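PDB 6GQ4: adhesin from Neisseria gonorrhoeae, which is a small beta-sheet adhesin complex protein of the gonococcus, probably related to lysozyme inhibitors of the MliC type, and elicits bactericidal antibodies in mice. Local coordinates for residues V47-T61 and G64-M76. Sequence-based numbering, arbitrary orientation. Where two conformers were deposited one is given.
Sequences VQMPINLDKSDNMDT and GKEGGYVLSTGAM
A chi1 of -174° swings the Asn52 amide away from its own N and onto Gly64, while Thr61 turns OG1 beside its own N (chi1 -49°) and toward the carbonyl of Gly74. In the antiparallel sheet of this ACP-like domain, strands 45-50 and 61-63 are outermost; bonds from Pro50 and Asn52 to Gly64, just after 61-63, bring these edges together, consistent with a sheet curling into a barrel, whereas Thr61, Thr73 and Gly74 belong to the hairpin of strands 61-63 and 70-73. Asn52 ND2 donates to Gly64 O at 3.0 Å, in the carbonyl plane and almost straight (167°), and Gly64 N returns a 2.8 Å bond to Pro50 O. Asn52 OD1 accepts Lys55 N from above its carbonyl plane, an Asx motif that helps fix the amide's rotation; a water links ND2 to Glu66 OE2. Lys55 and Glu66 approach from opposite directions in a salt bridge, NZ of Lys55 2.7 Å from OE2 of Glu66, reached from above the carboxylate plane. On the apolar side, Met49 lays CG and SD along the backbone of Tyr69 to Leu71, SD lying 4.0 Å from Tyr69 CB, and Val47 CG1 touches Tyr69 CD2 obliquely. Thr61 and Thr73 form an antiparallel hydrogen-bonded pair; Thr73 OG1 turns to Pro85 O. The Met76 side chain lies about 5 Å from the sodium ion bound by Tyr15, Tyr81 and Gln84. Thr61 OG1 donates to Gly74 O at 2.6 Å, with Met76 CG packed 3.8 Å from Thr61 OG1.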
loop_
_atom_site.group_PDB
_atom_site.type_symbol
_atom_site.label_atom_id
_atom_site.label_comp_id
_atom_site.label_asym_id
_atom_site.label_seq_id
_atom_site.Cartn_x
_atom_site.Cartn_y
_atom_site.Cartn_z
ATOM N N VAL A 47 2.707 9.565 -5.128
ATOM C CA VAL A 47 2.860 8.480 -6.104
ATOM C C VAL A 47 1.581 7.648 -6.075
ATOM O O VAL A 47 1.239 7.163 -5.037
ATOM C CB VAL A 47 4.078 7.610 -5.765
ATOM C CG1 VAL A 47 4.222 6.488 -6.764
ATOM C CG2 VAL A 47 5.356 8.457 -5.726
ATOM N N GLN A 48 0.948 7.462 -7.239
ATOM C CA GLN A 48 -0.312 6.723 -7.347
ATOM C C GLN A 48 0.023 5.341 -7.874
ATOM O O GLN A 48 0.667 5.262 -8.956
ATOM C CB GLN A 48 -1.231 7.438 -8.336
ATOM C CG GLN A 48 -2.507 6.698 -8.656
ATOM C CD GLN A 48 -3.522 6.827 -7.549
ATOM O OE1 GLN A 48 -3.268 7.424 -6.509
ATOM N NE2 GLN A 48 -4.698 6.276 -7.786
ATOM N N MET A 49 -0.325 4.279 -7.133
ATOM C CA MET A 49 0.068 2.943 -7.587
ATOM C C MET A 49 -1.216 2.100 -7.766
ATOM O O MET A 49 -1.757 1.611 -6.788
ATOM C CB MET A 49 0.979 2.229 -6.589
ATOM C CG MET A 49 2.350 2.917 -6.446
ATOM S SD MET A 49 3.252 2.437 -4.919
ATOM C CE MET A 49 2.401 3.447 -3.703
ATOM N N PRO A 50 -1.740 1.994 -8.987
ATOM C CA PRO A 50 -2.968 1.181 -9.183
ATOM C C PRO A 50 -2.720 -0.281 -8.807
ATOM O O PRO A 50 -1.574 -0.795 -8.928
ATOM C CB PRO A 50 -3.234 1.272 -10.689
ATOM C CG PRO A 50 -2.507 2.542 -11.075
ATOM C CD PRO A 50 -1.238 2.562 -10.244
ATOM N N ILE A 51 -3.748 -0.973 -8.326
ATOM C CA ILE A 51 -3.598 -2.380 -8.038
ATOM C C ILE A 51 -3.136 -3.098 -9.321
ATOM O O ILE A 51 -3.547 -2.785 -10.434
ATOM C CB ILE A 51 -4.880 -3.006 -7.459
ATOM C CG1 ILE A 51 -4.584 -4.389 -6.852
ATOM C CG2 ILE A 51 -6.047 -3.060 -8.476
ATOM C CD1 ILE A 51 -5.720 -4.957 -6.032
ATOM N N ASN A 52 -2.149 -3.984 -9.140
ATOM C CA ASN A 52 -1.566 -4.702 -10.268
ATOM C C ASN A 52 -2.198 -6.098 -10.321
ATOM O O ASN A 52 -1.936 -6.947 -9.480
ATOM C CB ASN A 52 -0.035 -4.751 -10.138
ATOM C CG ASN A 52 0.597 -5.356 -11.361
ATOM O OD1 ASN A 52 0.100 -6.368 -11.832
ATOM N ND2 ASN A 52 1.708 -4.775 -11.843
ATOM N N LEU A 53 -3.140 -6.272 -11.233
ATOM C CA LEU A 53 -3.860 -7.511 -11.319
ATOM C C LEU A 53 -3.085 -8.575 -12.117
ATOM O O LEU A 53 -3.562 -9.732 -12.174
ATOM C CB LEU A 53 -5.215 -7.226 -11.980
ATOM C CG LEU A 53 -6.133 -6.262 -11.231
ATOM C CD1 LEU A 53 -7.435 -6.037 -11.972
ATOM C CD2 LEU A 53 -6.383 -6.712 -9.820
ATOM N N ASP A 54 -1.967 -8.229 -12.737
ATOM C CA ASP A 54 -1.033 -9.229 -13.315
ATOM C C ASP A 54 -0.249 -9.984 -12.228
ATOM O O ASP A 54 0.019 -11.192 -12.380
ATOM C CB ASP A 54 -0.107 -8.570 -14.328
ATOM C CG ASP A 54 -0.857 -7.901 -15.470
ATOM O OD1 ASP A 54 -1.916 -8.438 -15.873
ATOM O OD2 ASP A 54 -0.321 -6.909 -16.028
ATOM N N LYS A 55 0.058 -9.318 -11.127
ATOM C CA LYS A 55 0.860 -9.865 -10.073
ATOM C C LYS A 55 0.074 -10.333 -8.852
ATOM O O LYS A 55 0.515 -11.270 -8.188
ATOM C CB LYS A 55 1.886 -8.812 -9.653
ATOM C CG LYS A 55 2.930 -8.580 -10.718
ATOM C CD LYS A 55 4.276 -8.193 -10.194
ATOM C CE LYS A 55 4.220 -6.818 -9.621
ATOM N NZ LYS A 55 5.399 -6.009 -10.002
ATOM N N SER A 56 -1.015 -9.622 -8.497
ATOM C CA SER A 56 -1.778 -9.899 -7.303
ATOM C C SER A 56 -2.469 -11.262 -7.426
ATOM O O SER A 56 -2.937 -11.595 -8.548
ATOM C CB SER A 56 -2.783 -8.790 -7.043
ATOM O OG SER A 56 -2.115 -7.534 -6.837
ATOM N N ASP A 57 -2.515 -12.017 -6.324
ATOM C CA ASP A 57 -3.247 -13.265 -6.279
ATOM C C ASP A 57 -4.012 -13.320 -4.960
ATOM O O ASP A 57 -4.350 -12.288 -4.352
ATOM C CB ASP A 57 -2.345 -14.455 -6.548
ATOM C CG ASP A 57 -1.226 -14.697 -5.557
ATOM O OD1 ASP A 57 -1.278 -14.191 -4.433
ATOM O OD2 ASP A 57 -0.310 -15.428 -5.949
ATOM N N ASN A 58 -4.312 -14.540 -4.554
ATOM C CA ASN A 58 -5.084 -14.812 -3.379
ATOM C C ASN A 58 -4.297 -14.556 -2.100
ATOM O O ASN A 58 -4.934 -14.394 -1.042
ATOM C CB ASN A 58 -5.626 -16.238 -3.297
ATOM C CG ASN A 58 -4.575 -17.319 -3.337
ATOM O OD1 ASN A 58 -3.669 -17.268 -4.164
ATOM N ND2 ASN A 58 -4.733 -18.292 -2.463
ATOM N N MET A 59 -2.965 -14.594 -2.186
ATOM C CA MET A 59 -2.102 -14.535 -1.010
ATOM C C MET A 59 -1.404 -13.174 -0.884
ATOM O O MET A 59 -1.071 -12.742 0.218
ATOM C CB MET A 59 -1.024 -15.620 -1.118
ATOM C CG MET A 59 -1.520 -17.052 -1.077
ATOM S SD MET A 59 -2.293 -17.472 0.487
ATOM C CE MET A 59 -0.930 -17.387 1.641
ATOM N N ASP A 60 -1.143 -12.521 -2.017
ATOM C CA ASP A 60 -0.325 -11.353 -2.101
ATOM C C ASP A 60 -0.972 -10.293 -2.972
ATOM O O ASP A 60 -1.452 -10.558 -4.085
ATOM C CB ASP A 60 1.032 -11.666 -2.704
ATOM C CG ASP A 60 1.888 -12.492 -1.726
ATOM O OD1 ASP A 60 2.450 -11.875 -0.753
ATOM O OD2 ASP A 60 1.834 -13.678 -1.813
ATOM N N THR A 61 -0.908 -9.035 -2.513
ATOM C CA THR A 61 -1.379 -7.921 -3.311
ATOM C C THR A 61 -0.194 -7.002 -3.661
ATOM O O THR A 61 0.586 -6.698 -2.765
ATOM C CB THR A 61 -2.445 -7.107 -2.572
ATOM O OG1 THR A 61 -3.435 -8.014 -2.056
ATOM C CG2 THR A 61 -3.071 -6.089 -3.496
ATOM N N GLY A 64 1.199 -0.901 -8.342
ATOM C CA GLY A 64 2.194 -0.202 -9.152
ATOM C C GLY A 64 2.562 -0.996 -10.389
ATOM O O GLY A 64 2.336 -2.209 -10.486
ATOM N N LYS A 65 3.052 -0.291 -11.385
ATOM C CA LYS A 65 3.588 -0.901 -12.639
ATOM C C LYS A 65 5.023 -1.382 -12.434
ATOM O O LYS A 65 5.771 -0.758 -11.695
ATOM C CB LYS A 65 3.625 0.136 -13.768
ATOM C CG LYS A 65 2.259 0.558 -14.295
ATOM C CD LYS A 65 1.594 -0.475 -15.199
ATOM C CE LYS A 65 2.204 -0.541 -16.581
ATOM N NZ LYS A 65 1.147 -0.521 -17.614
ATOM N N GLU A 66 5.435 -2.396 -13.205
ATOM C CA GLU A 66 6.918 -2.723 -13.405
ATOM C C GLU A 66 7.638 -1.463 -13.843
ATOM O O GLU A 66 7.121 -0.795 -14.737
ATOM C CB GLU A 66 7.204 -3.665 -14.579
ATOM C CG GLU A 66 6.508 -4.985 -14.462
ATOM C CD GLU A 66 6.752 -5.737 -13.172
ATOM O OE1 GLU A 66 7.887 -5.669 -12.653
ATOM O OE2 GLU A 66 5.806 -6.374 -12.675
ATOM N N GLY A 67 8.816 -1.167 -13.256
ATOM C CA GLY A 67 9.534 0.017 -13.608
ATOM C C GLY A 67 9.230 1.203 -12.685
ATOM O O GLY A 67 9.901 2.241 -12.762
ATOM N N GLY A 68 8.217 1.065 -11.820
ATOM C CA GLY A 68 7.827 2.136 -10.904
ATOM C C GLY A 68 7.957 1.704 -9.454
ATOM O O GLY A 68 8.484 0.599 -9.123
ATOM N N TYR A 69 7.394 2.569 -8.570
ATOM C CA TYR A 69 7.276 2.181 -7.198
ATOM C C TYR A 69 6.234 1.069 -7.093
ATOM O O TYR A 69 5.195 1.158 -7.745
ATOM C CB TYR A 69 6.887 3.365 -6.303
ATOM C CG TYR A 69 7.999 4.343 -6.069
ATOM C CD1 TYR A 69 8.905 4.169 -5.028
ATOM C CD2 TYR A 69 8.164 5.460 -6.886
ATOM C CE1 TYR A 69 9.939 5.068 -4.815
ATOM C CE2 TYR A 69 9.166 6.381 -6.660
ATOM C CZ TYR A 69 10.076 6.177 -5.632
ATOM O OH TYR A 69 11.088 7.068 -5.408
ATOM N N VAL A 70 6.528 0.081 -6.254
ATOM C CA VAL A 70 5.655 -1.036 -5.992
ATOM C C VAL A 70 5.443 -1.203 -4.484
ATOM O O VAL A 70 6.415 -1.329 -3.716
ATOM C CB VAL A 70 6.188 -2.324 -6.632
ATOM C CG1 VAL A 70 5.323 -3.496 -6.224
ATOM C CG2 VAL A 70 6.286 -2.187 -8.146
ATOM N N LEU A 71 4.128 -1.186 -4.071
ATOM C CA LEU A 71 3.768 -1.566 -2.713
ATOM C C LEU A 71 3.375 -3.051 -2.702
ATOM O O LEU A 71 2.529 -3.438 -3.551
ATOM C CB LEU A 71 2.638 -0.659 -2.226
ATOM C CG LEU A 71 2.319 -0.767 -0.738
ATOM C CD1 LEU A 71 1.705 0.536 -0.250
ATOM C CD2 LEU A 71 1.439 -1.956 -0.375
ATOM N N SER A 72 3.942 -3.831 -1.788
ATOM C CA SER A 72 3.545 -5.238 -1.709
ATOM C C SER A 72 3.117 -5.558 -0.274
ATOM O O SER A 72 3.620 -5.056 0.716
ATOM C CB SER A 72 4.606 -6.179 -2.211
ATOM O OG SER A 72 5.751 -6.083 -1.394
ATOM N N THR A 73 2.075 -6.395 -0.215
ATOM C CA THR A 73 1.434 -6.751 1.013
ATOM C C THR A 73 0.660 -8.069 0.778
ATOM O O THR A 73 0.816 -8.750 -0.254
ATOM C CB THR A 73 0.532 -5.592 1.485
ATOM O OG1 THR A 73 0.054 -5.822 2.816
ATOM C CG2 THR A 73 -0.647 -5.332 0.564
ATOM N N GLY A 74 -0.042 -8.490 1.827
ATOM C CA GLY A 74 -0.915 -9.665 1.820
ATOM C C GLY A 74 -2.248 -9.394 1.144
ATOM O O GLY A 74 -2.387 -8.511 0.309
ATOM N N ALA A 75 -3.245 -10.177 1.534
ATOM C CA ALA A 75 -4.587 -10.038 1.003
ATOM C C ALA A 75 -5.162 -8.728 1.525
ATOM O O ALA A 75 -4.998 -8.368 2.729
ATOM C CB ALA A 75 -5.422 -11.227 1.424
ATOM N N MET A 76 -5.773 -7.963 0.617
ATOM C CA MET A 76 -6.271 -6.617 1.004
ATOM C C MET A 76 -7.740 -6.478 0.669
ATOM O O MET A 76 -8.130 -6.526 -0.462
ATOM C CB MET A 76 -5.500 -5.519 0.272
ATOM C CG MET A 76 -4.088 -5.447 0.715
ATOM S SD MET A 76 -3.924 -4.670 2.348
ATOM C CE MET A 76 -3.818 -2.929 1.957
HETATM O O HOH W 1 2.017 2.977 -10.774
HETATM O O HOH W 2 3.416 -6.156 -13.739
HETATM O O HOH W 3 -2.502 -13.020 2.306
HETATM O O HOH W 4 3.465 -9.370 -0.935
#